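Local coordinates for protein polyhedrin (Antheraea mylitta cypovirus 4, PDB 5A9C) that probably packs into the crystalline polyhedra, the occlusion bodies that enclose cypovirus particles, as their main lattice-forming protein, at residues R69-L72 and R77-M80. Sequence-based numbering, arbitrary orientation.
Sequences RELL and RYPM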
loop_
_atom_site.group_PDB
_atom_site.type_symbol
_atom_site.label_atom_id
_atom_site.label_comp_id
_atom_site.label_asym_id
_atom_site.label_seq_id
_atom_site.Cartn_x
_atom_site.Cartn_y
_atom_site.Cartn_z
ATOM N N ARG A 69 7.177 9.441 12.446
ATOM C CA ARG A 69 8.559 8.977 12.385
ATOM C C ARG A 69 9.151 9.180 10.990
ATOM O O ARG A 69 10.338 9.470 10.848
ATOM C CB ARG A 69 8.677 7.517 12.848
ATOM C CG ARG A 69 8.037 6.493 11.924
ATOM C CD ARG A 69 7.759 5.181 12.651
ATOM N NE ARG A 69 6.578 5.263 13.509
ATOM C CZ ARG A 69 5.441 4.607 13.289
ATOM N NH1 ARG A 69 5.327 3.802 12.242
ATOM N NH2 ARG A 69 4.422 4.744 14.126
ATOM N N GLU A 70 8.315 9.041 9.965
ATOM C CA GLU A 70 8.736 9.317 8.595
ATOM C C GLU A 70 9.087 10.791 8.416
ATOM O O GLU A 70 9.969 11.141 7.632
ATOM C CB GLU A 70 7.634 8.935 7.603
ATOM C CG GLU A 70 7.408 7.444 7.440
ATOM C CD GLU A 70 6.309 7.135 6.438
ATOM O OE1 GLU A 70 5.164 7.582 6.655
ATOM O OE2 GLU A 70 6.594 6.447 5.434
ATOM N N LEU A 71 8.387 11.652 9.149
ATOM C CA LEU A 71 8.546 13.096 9.008
ATOM C C LEU A 71 9.789 13.623 9.720
ATOM O O LEU A 71 10.203 14.759 9.495
ATOM C CB LEU A 71 7.302 13.823 9.524
ATOM C CG LEU A 71 6.044 13.767 8.654
ATOM C CD1 LEU A 71 4.852 14.341 9.400
ATOM C CD2 LEU A 71 6.262 14.518 7.347
ATOM N N LEU A 72 10.381 12.800 10.578
ATOM C CA LEU A 72 11.563 13.217 11.326
ATOM C C LEU A 72 12.785 13.387 10.435
ATOM O O LEU A 72 12.963 12.661 9.456
ATOM C CB LEU A 72 11.883 12.221 12.442
ATOM C CG LEU A 72 10.969 12.196 13.668
ATOM C CD1 LEU A 72 11.333 11.025 14.566
ATOM C CD2 LEU A 72 11.051 13.505 14.435
ATOM N N ARG A 77 14.880 15.636 14.425
ATOM C CA ARG A 77 14.042 16.819 14.582
ATOM C C ARG A 77 12.767 16.726 13.755
ATOM O O ARG A 77 12.752 16.137 12.674
ATOM C CB ARG A 77 14.805 18.089 14.200
ATOM C CG ARG A 77 15.840 18.538 15.213
ATOM C CD ARG A 77 16.189 19.999 14.993
ATOM N NE ARG A 77 17.360 20.414 15.757
ATOM C CZ ARG A 77 18.217 21.345 15.349
ATOM N NH1 ARG A 77 18.032 21.948 14.183
ATOM N NH2 ARG A 77 19.261 21.667 16.101
ATOM N N TYR A 78 11.700 17.325 14.275
ATOM C CA TYR A 78 10.430 17.389 13.571
ATOM C C TYR A 78 10.385 18.631 12.681
ATOM O O TYR A 78 10.966 19.661 13.017
ATOM C CB TYR A 78 9.269 17.397 14.570
ATOM C CG TYR A 78 7.916 17.207 13.925
ATOM C CD1 TYR A 78 7.406 15.934 13.699
ATOM C CD2 TYR A 78 7.156 18.298 13.528
ATOM C CE1 TYR A 78 6.170 15.755 13.099
ATOM C CE2 TYR A 78 5.925 18.130 12.927
ATOM C CZ TYR A 78 5.436 16.857 12.718
ATOM O OH TYR A 78 4.209 16.691 12.121
ATOM N N PRO A 79 9.695 18.537 11.533
ATOM C CA PRO A 79 9.606 19.652 10.579
ATOM C C PRO A 79 8.766 20.837 11.067
ATOM O O PRO A 79 7.804 20.663 11.815
ATOM C CB PRO A 79 8.945 19.010 9.352
ATOM C CG PRO A 79 8.201 17.837 9.893
ATOM C CD PRO A 79 9.040 17.321 11.021
ATOM N N MET A 80 9.149 22.036 10.639
ATOM C CA MET A 80 8.394 23.255 10.921
ATOM C C MET A 80 7.081 23.266 10.148
ATOM O O MET A 80 6.103 23.895 10.557
ATOM C CB MET A 80 9.212 24.481 10.512
ATOM C CG MET A 80 10.530 24.635 11.252
ATOM S SD MET A 80 11.714 25.632 10.324
ATOM C CE MET A 80 10.739 27.095 9.982
#
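The Tyr78 ring is reached by one leucine methyl and flanked by another: Leu71 CD1 approaches obliquely, 4.2 Å from CE1 and 3.7 Å from the phenolic OH of Tyr78, while Leu72 CD2 lies at the ring's edge, near its plane, by the Tyr78 backbone N (3.9 Å) and CB. One face of the ring is taken by its own neighbour, Pro79, whose CD stands 3.1 Å above the plane and offset toward the rim. With CG anti to the backbone N (chi1 -169°), the Tyr78 ring runs beside the Leu71 side chain, the two pointing the same way.

Next to the ring, Pro79 meets Leu71 in two different ways. Its CG packs on Leu71 CB at 4.1 Å, an apolar contact, whereas its CD makes a short C...O approach to Leu71 O, at 3.2 Å. At the other end Leu72 closes on the Arg77 carbonyl: Leu72 CA reaches Arg77 O at 3.4 Å, a CA-H...O contact bent to 135° at the hydrogen, and CD2 of the same leucine lies 3.6 Å from that oxygen.

Both segments belong to the single loop that links strand 61-66 of the three-stranded sheet to strand 81-87 of the six-stranded one, in a polyhedrin construct lacking the base domain, and they meet where it doubles back. Pro79 also rests on Ala44 of strand 38-45. No conventional hydrogen bond crosses between the segments, so shape and apolar contact join them directly. The polar groups are tied instead to neighbouring parts of the chain: Tyr78 OH to the Asn144 carbonyl, Leu71 O to the Tyr46 hydroxyl, and the carbonyls of Glu70 and Leu72 to Lys52 NZ, which implies that the turn's position depends on its surroundings as well as on its own fit.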